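Local coordinates for protein AtxE2 (Asticcacaulis excentricus, PDB 5TXE) that hydrolyses the isopeptide bond of the lasso peptides astexin-2 and astexin-3, converting the threaded molecules into linear peptides, at residues V294-E299 / L339-I344; P281-A286 / A300-T305. The protein carries 1 engineered substitution. All blocks are in the same frame, centred on the assembly; numbering follows the deposited sequence. Where two conformers were deposited one is given.

Contact 1 of 2, residues V294-E299 / L339-I344; sequences VRCDEE and LKPVRI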
ATOM      1  N   VAL A 294     -23.347  20.487 -17.654  1.00 44.33           N
ATOM      2  CA  VAL A 294     -24.512  19.901 -17.080  1.00 47.97           C
ATOM      3  C   VAL A 294     -24.107  18.836 -16.022  1.00 54.98           C
ATOM      4  O   VAL A 294     -23.427  17.856 -16.375  1.00 49.35           O
ATOM      5  CB  VAL A 294     -25.352  19.219 -18.164  1.00 47.45           C
ATOM      6  CG1 VAL A 294     -26.584  18.559 -17.536  1.00 49.43           C
ATOM      7  CG2 VAL A 294     -25.745  20.231 -19.229  1.00 48.26           C
ATOM      8  N   ARG A 295     -24.556  19.017 -14.759  1.00 56.62           N
ATOM      9  CA  ARG A 295     -24.343  18.062 -13.658  1.00 53.50           C
ATOM     10  C   ARG A 295     -25.311  16.926 -13.692  1.00 51.69           C
ATOM     11  O   ARG A 295     -26.501  17.160 -13.698  1.00 61.75           O
ATOM     12  CB  ARG A 295     -24.572  18.709 -12.307  1.00 62.71           C
ATOM     13  CG  ARG A 295     -23.450  19.559 -11.807  1.00 68.24           C
ATOM     14  CD  ARG A 295     -23.772  20.014 -10.388  1.00 76.23           C
ATOM     15  NE  ARG A 295     -22.736  19.530  -9.497  1.00 83.19           N
ATOM     16  CZ  ARG A 295     -21.456  19.899  -9.569  1.00 85.17           C
ATOM     17  NH1 ARG A 295     -21.037  20.785 -10.467  1.00 75.81           N
ATOM     18  NH2 ARG A 295     -20.582  19.372  -8.733  1.00 97.14           N
ATOM     19  N   CYS A 296     -24.802  15.691 -13.668  1.00 54.49           N
ATOM     20  CA  CYS A 296     -25.634  14.490 -13.483  1.00 55.83           C
ATOM     21  C   CYS A 296     -26.173  14.482 -12.073  1.00 60.21           C
ATOM     22  O   CYS A 296     -25.432  14.768 -11.124  1.00 52.85           O
ATOM     23  CB  CYS A 296     -24.786  13.261 -13.693  1.00 56.00           C
ATOM     24  SG  CYS A 296     -25.603  11.695 -13.397  1.00 54.55           S
ATOM     25  N   ASP A 297     -27.452  14.182 -11.900  1.00 67.39           N
ATOM     26  CA  ASP A 297     -28.093  14.237 -10.567  0.50 72.04           C
ATOM     27  C   ASP A 297     -28.023  12.872  -9.864  1.00 74.02           C
ATOM     28  O   ASP A 297     -27.922  12.791  -8.631  1.00 76.89           O
ATOM     29  CB  ASP A 297     -29.547  14.777 -10.649  0.50 68.63           C
ATOM     30  CG  ASP A 297     -30.594  13.680 -10.783  0.50 62.34           C
ATOM     31  OD1 ASP A 297     -30.661  13.054 -11.859  0.50 57.35           O
ATOM     32  OD2 ASP A 297     -31.358  13.463  -9.812  0.50 53.20           O
ATOM     33  N   GLU A 298     -28.023  11.796 -10.657  1.00 68.10           N
ATOM     34  CA  GLU A 298     -28.126  10.438 -10.129  1.00 64.97           C
ATOM     35  C   GLU A 298     -27.067  10.165  -9.059  1.00 62.71           C
ATOM     36  O   GLU A 298     -25.960  10.708  -9.072  1.00 61.72           O
ATOM     37  CB  GLU A 298     -27.979   9.375 -11.220  1.00 67.40           C
ATOM     38  CG  GLU A 298     -28.724   9.632 -12.517  1.00 78.02           C
ATOM     39  CD  GLU A 298     -30.108   9.032 -12.538  1.00 85.27           C
ATOM     40  OE1 GLU A 298     -30.185   7.781 -12.532  1.00 87.11           O
ATOM     41  OE2 GLU A 298     -31.097   9.805 -12.621  1.00 93.14           O
ATOM     42  N   GLU A 299     -27.434   9.305  -8.133  1.00 58.88           N
ATOM     43  CA  GLU A 299     -26.562   8.940  -7.046  1.00 59.44           C
ATOM     44  C   GLU A 299     -25.342   8.171  -7.591  1.00 48.62           C
ATOM     45  O   GLU A 299     -24.226   8.286  -7.094  1.00 46.68           O
ATOM     46  CB  GLU A 299     -27.359   8.096  -6.013  1.00 63.13           C
ATOM     47  CG  GLU A 299     -26.712   8.034  -4.632  1.00 68.01           C
ATOM     48  CD  GLU A 299     -25.563   7.048  -4.577  1.00 70.30           C
ATOM     49  OE1 GLU A 299     -25.678   5.962  -5.201  1.00 71.62           O
ATOM     50  OE2 GLU A 299     -24.528   7.375  -3.955  1.00 69.54           O
ATOM     51  N   LEU A 339     -27.611  11.394 -19.308  1.00 61.21           N
ATOM     52  CA  LEU A 339     -26.989  11.179 -17.993  1.00 55.97           C
ATOM     53  C   LEU A 339     -27.748  10.145 -17.162  1.00 49.68           C
ATOM     54  O   LEU A 339     -28.215  10.432 -16.056  1.00 50.89           O
ATOM     55  CB  LEU A 339     -26.899  12.488 -17.249  1.00 55.61           C
ATOM     56  CG  LEU A 339     -25.972  13.454 -17.979  1.00 56.53           C
ATOM     57  CD1 LEU A 339     -26.045  14.825 -17.345  1.00 54.88           C
ATOM     58  CD2 LEU A 339     -24.523  12.968 -17.972  1.00 59.25           C
ATOM     59  N   LYS A 340     -27.838   8.945 -17.732  1.00 46.36           N
ATOM     60  CA  LYS A 340     -28.530   7.800 -17.150  1.00 52.55           C
ATOM     61  C   LYS A 340     -27.608   6.578 -17.034  1.00 49.65           C
ATOM     62  O   LYS A 340     -27.735   5.646 -17.813  1.00 48.07           O
ATOM     63  CB  LYS A 340     -29.728   7.395 -18.044  1.00 57.18           C
ATOM     64  CG  LYS A 340     -31.055   8.129 -17.828  1.00 67.54           C
ATOM     65  CD  LYS A 340     -31.216   8.907 -16.522  1.00 71.38           C
ATOM     66  CE  LYS A 340     -32.688   9.194 -16.246  1.00 78.98           C
ATOM     67  NZ  LYS A 340     -32.856  10.061 -15.048  1.00 80.11           N
ATOM     68  N   PRO A 341     -26.702   6.556 -16.052  1.00 46.54           N
ATOM     69  CA  PRO A 341     -25.809   5.400 -15.922  1.00 42.13           C
ATOM     70  C   PRO A 341     -26.516   4.164 -15.448  1.00 41.72           C
ATOM     71  O   PRO A 341     -27.414   4.248 -14.653  1.00 42.11           O
ATOM     72  CB  PRO A 341     -24.777   5.849 -14.915  1.00 48.18           C
ATOM     73  CG  PRO A 341     -25.357   7.027 -14.242  1.00 48.93           C
ATOM     74  CD  PRO A 341     -26.364   7.649 -15.146  1.00 44.38           C
ATOM     75  N   VAL A 342     -26.128   3.021 -15.998  1.00 43.77           N
ATOM     76  CA  VAL A 342     -26.634   1.722 -15.598  1.00 49.85           C
ATOM     77  C   VAL A 342     -25.487   0.836 -15.070  1.00 47.00           C
ATOM     78  O   VAL A 342     -24.439   0.704 -15.715  1.00 48.60           O
ATOM     79  CB  VAL A 342     -27.297   1.027 -16.793  1.00 51.98           C
ATOM     80  CG1 VAL A 342     -27.810  -0.351 -16.395  1.00 52.98           C
ATOM     81  CG2 VAL A 342     -28.441   1.900 -17.306  1.00 57.90           C
ATOM     82  N   ARG A 343     -25.710   0.211 -13.914  1.00 48.16           N
ATOM     83  CA  ARG A 343     -24.711  -0.669 -13.303  1.00 44.94           C
ATOM     84  C   ARG A 343     -24.638  -1.951 -14.049  1.00 42.07           C
ATOM     85  O   ARG A 343     -25.636  -2.578 -14.241  1.00 49.29           O
ATOM     86  CB  ARG A 343     -25.080  -0.993 -11.864  1.00 46.58           C
ATOM     87  CG  ARG A 343     -23.907  -1.572 -11.092  1.00 50.13           C
ATOM     88  CD  ARG A 343     -24.158  -1.521  -9.603  1.00 49.50           C
ATOM     89  NE  ARG A 343     -25.109  -2.551  -9.245  1.00 52.46           N
ATOM     90  CZ  ARG A 343     -25.559  -2.726  -8.014  1.00 54.23           C
ATOM     91  NH1 ARG A 343     -25.152  -1.934  -7.039  1.00 57.56           N
ATOM     92  NH2 ARG A 343     -26.412  -3.692  -7.759  1.00 52.89           N
ATOM     93  N   ILE A 344     -23.458  -2.364 -14.480  1.00 44.54           N
ATOM     94  CA  ILE A 344     -23.337  -3.654 -15.145  1.00 43.52           C
ATOM     95  C   ILE A 344     -22.529  -4.693 -14.378  1.00 45.65           C
ATOM     96  O   ILE A 344     -22.556  -5.855 -14.733  1.00 43.72           O
ATOM     97  CB  ILE A 344     -22.738  -3.501 -16.547  1.00 46.39           C
ATOM     98  CG1 ILE A 344     -21.408  -2.790 -16.493  1.00 45.79           C
ATOM     99  CG2 ILE A 344     -23.691  -2.699 -17.438  1.00 50.29           C
ATOM    100  CD1 ILE A 344     -20.686  -2.863 -17.818  1.00 47.37           C
TER
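Leu-339 presses one methyl, CD1, against the other segment just where strand 294-295 gives way to a turn, and most of the close packing is built on that branch. CD1 lies 3.8 Å from Val-294 CG1, the two side chains slanting past each other, and 3.9 Å from the backbone carbon Cys-296 CA. Lower on the same side chain, Leu-339 CB sits 4.1 Å from Cys-296 SG. That sulfur lies anti to its own backbone nitrogen (chi1 176°), a setting from which it both touches the leucine and forms the disulfide to Cys-301. Pro-341 extends the apolar patch: its CD stands 4.1 Å from Glu-298 CG, so the aliphatic part of the glutamate takes part in the packing.

The other side of the contact is looser and open to solvent. Lys-340 starts out away from segment 294-299, but a nearly eclipsed bend at chi2 (-17°) turns the chain back, and NZ comes to 3.0 Å from Glu-298 OE2 in a salt bridge. The ammonium stands above the carboxylate, 49° out of its plane, and the two side chains meet almost at a right angle. With an alanine in place of Glu-298, Lys-340 would probably lose its charged mate and swing into solvent, while Pro-341 CD would lose the methylene it rests on.

The example illustrates how a tight apolar patch and a surface ion pair can share one short interface. Here it joins edge strand 294-295 of one four-stranded antiparallel sheet, and the turn after it, to the loop entering strand 342-347, an edge strand of the next. Strand 283-288 flanks Val-294 and Cys-296 through backbone hydrogen bonds, and strand 328-335 offers Met-334 to Leu-339.

Contact 2 of 2, residues P281-A286 / A300-T305; sequences PTTLVA and ACQNIT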
ATOM      1  N   PRO A 281     -18.923  15.341  -1.921  1.00 45.27           N
ATOM      2  CA  PRO A 281     -18.906  14.357  -2.995  1.00 44.04           C
ATOM      3  C   PRO A 281     -18.731  15.004  -4.375  1.00 45.19           C
ATOM      4  O   PRO A 281     -19.159  16.134  -4.599  1.00 40.27           O
ATOM      5  CB  PRO A 281     -20.268  13.670  -2.862  1.00 42.01           C
ATOM      6  CG  PRO A 281     -21.137  14.694  -2.228  1.00 45.38           C
ATOM      7  CD  PRO A 281     -20.265  15.550  -1.351  1.00 46.89           C
ATOM      8  N   THR A 282     -18.053  14.305  -5.276  1.00 41.81           N
ATOM      9  CA  THR A 282     -17.902  14.775  -6.630  1.00 38.10           C
ATOM     10  C   THR A 282     -19.033  14.192  -7.397  1.00 37.35           C
ATOM     11  O   THR A 282     -19.605  13.158  -6.992  1.00 32.02           O
ATOM     12  CB  THR A 282     -16.585  14.296  -7.275  1.00 39.22           C
ATOM     13  OG1 THR A 282     -16.644  12.882  -7.532  1.00 41.97           O
ATOM     14  CG2 THR A 282     -15.431  14.613  -6.381  1.00 42.87           C
ATOM     15  N   THR A 283     -19.333  14.861  -8.508  1.00 34.96           N
ATOM     16  CA  THR A 283     -20.407  14.500  -9.395  1.00 43.56           C
ATOM     17  C   THR A 283     -19.861  14.572 -10.825  1.00 40.44           C
ATOM     18  O   THR A 283     -19.159  15.517 -11.162  1.00 38.05           O
ATOM     19  CB  THR A 283     -21.595  15.507  -9.288  1.00 49.45           C
ATOM     20  OG1 THR A 283     -22.104  15.542  -7.946  1.00 55.43           O
ATOM     21  CG2 THR A 283     -22.703  15.092 -10.180  1.00 53.17           C
ATOM     22  N   LEU A 284     -20.247  13.608 -11.648  1.00 36.21           N
ATOM     23  CA  LEU A 284     -20.023  13.651 -13.065  1.00 39.61           C
ATOM     24  C   LEU A 284     -20.667  14.871 -13.747  1.00 44.62           C
ATOM     25  O   LEU A 284     -21.862  15.139 -13.539  1.00 45.93           O
ATOM     26  CB  LEU A 284     -20.667  12.455 -13.685  1.00 36.08           C
ATOM     27  CG  LEU A 284     -20.394  12.298 -15.172  1.00 36.17           C
ATOM     28  CD1 LEU A 284     -18.924  12.055 -15.424  1.00 37.71           C
ATOM     29  CD2 LEU A 284     -21.201  11.131 -15.682  1.00 38.13           C
ATOM     30  N   VAL A 285     -19.882  15.574 -14.557  1.00 43.21           N
ATOM     31  CA  VAL A 285     -20.377  16.713 -15.367  1.00 52.16           C
ATOM     32  C   VAL A 285     -20.030  16.527 -16.853  1.00 52.21           C
ATOM     33  O   VAL A 285     -19.016  15.912 -17.208  1.00 46.64           O
ATOM     34  CB  VAL A 285     -19.921  18.109 -14.893  1.00 56.67           C
ATOM     35  CG1 VAL A 285     -19.911  18.226 -13.375  1.00 59.77           C
ATOM     36  CG2 VAL A 285     -18.565  18.456 -15.439  1.00 63.24           C
ATOM     37  N   ALA A 286     -20.926  17.016 -17.701  1.00 48.45           N
ATOM     38  CA  ALA A 286     -20.771  16.954 -19.140  1.00 46.69           C
ATOM     39  C   ALA A 286     -20.815  18.369 -19.763  1.00 48.61           C
ATOM     40  O   ALA A 286     -21.724  19.157 -19.448  1.00 46.11           O
ATOM     41  CB  ALA A 286     -21.857  16.083 -19.721  1.00 45.79           C
ATOM     42  N   ALA A 300     -25.571   7.371  -8.607  1.00 42.46           N
ATOM     43  CA  ALA A 300     -24.518   6.589  -9.229  1.00 39.62           C
ATOM     44  C   ALA A 300     -23.331   7.385  -9.753  1.00 39.09           C
ATOM     45  O   ALA A 300     -22.286   6.821  -9.953  1.00 43.54           O
ATOM     46  CB  ALA A 300     -25.120   5.793 -10.355  1.00 40.74           C
ATOM     47  N   CYS A 301     -23.492   8.682  -9.964  1.00 41.48           N
ATOM     48  CA  CYS A 301     -22.493   9.547 -10.632  1.00 42.96           C
ATOM     49  C   CYS A 301     -21.591  10.127  -9.586  1.00 42.56           C
ATOM     50  O   CYS A 301     -20.731  10.942  -9.905  1.00 44.83           O
ATOM     51  CB  CYS A 301     -23.199  10.734 -11.392  1.00 46.94           C
ATOM     52  SG  CYS A 301     -23.976  10.319 -13.004  1.00 67.66           S
ATOM     53  N   GLN A 302     -21.801   9.764  -8.319  1.00 43.38           N
ATOM     54  CA  GLN A 302     -20.998  10.342  -7.213  1.00 42.35           C
ATOM     55  C   GLN A 302     -19.750   9.566  -6.903  1.00 39.07           C
ATOM     56  O   GLN A 302     -19.771   8.335  -6.825  1.00 35.20           O
ATOM     57  CB  GLN A 302     -21.806  10.442  -5.916  1.00 50.32           C
ATOM     58  CG  GLN A 302     -23.096  11.248  -6.062  1.00 58.53           C
ATOM     59  CD  GLN A 302     -23.365  12.110  -4.875  1.00 63.50           C
ATOM     60  OE1 GLN A 302     -23.437  11.650  -3.711  1.00 60.45           O
ATOM     61  NE2 GLN A 302     -23.479  13.384  -5.147  1.00 69.42           N
ATOM     62  N   ASN A 303     -18.679  10.316  -6.704  1.00 38.73           N
ATOM     63  CA  ASN A 303     -17.391   9.813  -6.261  1.00 40.92           C
ATOM     64  C   ASN A 303     -16.784   8.759  -7.190  1.00 39.92           C
ATOM     65  O   ASN A 303     -16.237   7.756  -6.784  1.00 42.79           O
ATOM     66  CB  ASN A 303     -17.503   9.367  -4.815  1.00 42.76           C
ATOM     67  CG  ASN A 303     -17.677  10.555  -3.878  1.00 44.39           C
ATOM     68  OD1 ASN A 303     -16.965  11.573  -3.972  1.00 43.14           O
ATOM     69  ND2 ASN A 303     -18.675  10.469  -3.030  1.00 45.05           N
ATOM     70  N   ILE A 304     -16.833   9.062  -8.474  1.00 37.41           N
ATOM     71  CA  ILE A 304     -16.237   8.224  -9.490  1.00 33.72           C
ATOM     72  C   ILE A 304     -14.742   8.149  -9.246  1.00 30.34           C
ATOM     73  O   ILE A 304     -14.108   9.134  -8.906  1.00 33.74           O
ATOM     74  CB  ILE A 304     -16.563   8.783 -10.902  1.00 35.69           C
ATOM     75  CG1 ILE A 304     -18.056   8.550 -11.154  1.00 38.19           C
ATOM     76  CG2 ILE A 304     -15.713   8.135 -12.003  1.00 34.54           C
ATOM     77  CD1 ILE A 304     -18.629   9.288 -12.348  1.00 40.40           C
ATOM     78  N   THR A 305     -14.169   6.978  -9.455  1.00 32.00           N
ATOM     79  CA  THR A 305     -12.697   6.817  -9.334  1.00 34.09           C
ATOM     80  C   THR A 305     -11.960   6.613 -10.661  1.00 32.22           C
ATOM     81  O   THR A 305     -10.751   6.693 -10.718  1.00 31.01           O
ATOM     82  CB  THR A 305     -12.373   5.670  -8.391  1.00 31.91           C
ATOM     83  OG1 THR A 305     -13.142   4.532  -8.787  1.00 31.89           O
ATOM     84  CG2 THR A 305     -12.733   6.066  -6.960  1.00 32.81           C
TER
HETATM   85  O   HOH W   1     -17.843  11.724  -9.348  1.00 30.24           O
HETATM   86  O   HOH W   2     -14.325  11.716  -7.853  1.00 38.53           O
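Thr-282 and Asn-303 are joined twice, once through a side chain and once through the backbone. Thr-282 N donates to Asn-303 OD1 over 3.2 Å, nearly straight at 167°, approaching from above the amide's carbonyl plane. In return Asn-303 N donates to Thr-282 O at 3.0 Å, and Gln-302 CA adds a CA-H...O contact to the same oxygen. Two residues along, Leu-284 N reaches Cys-301 O at 3.2 Å.

These two backbone bonds bracket Thr-283 and Gln-302, a non-hydrogen-bonded antiparallel pair forming a single bridge. Asn-303, in the left-handed region of backbone conformation, follows directly. The setting is a junction between consecutive four-stranded antiparallel sheets, consistent with neighbouring blades of the beta-propeller known from the prolyl oligopeptidase family: strand 283-288 belongs to one, strand 304-310 opens the next.

Gln-302 can be followed outward atom by atom. Its CB lies 3.7 Å from Thr-282 O, and CG stays near that oxygen. Beyond the bend at chi2 (-141°) the chain runs alongside the ring of Pro-281, pointing the same way, with CD 4.0 Å from Pro-281 CB. At the end OE1 lies 3.9 Å from that same Pro-281 CB, whereas NE2 is 3.8 Å from Thr-283 OG1.

The buried flank is apolar: Leu-284 CB packs 3.8 Å from Cys-301 CB and also meets Ile-304 CD1. Close by, one water links Thr-282 OG1 with Cys-301 O and Ile-304 N, and a second joins the same hydroxyl to Ile-304 O.

How the contacts relate
From the N terminus the four segments come in the order 281-286, 294-299, 300-305 and 339-344, and the two contacts alternate along the chain, so their loops cross. Contact 2 closes the shorter loop, which runs through strand 294-295 and thus carries the first half of contact 1. Contact 1 then closes a longer loop that begins at 300-305 and takes in three of the four strands of the next sheet. The disulfide Cys-296 to Cys-301 ties the two directly, and a probable backbone hydrogen bond from Val-294 N to Ala-286 O does so again. Together they fasten successive sheets, contact 2 where the chain enters the second one and contact 1 just ahead of its last strand.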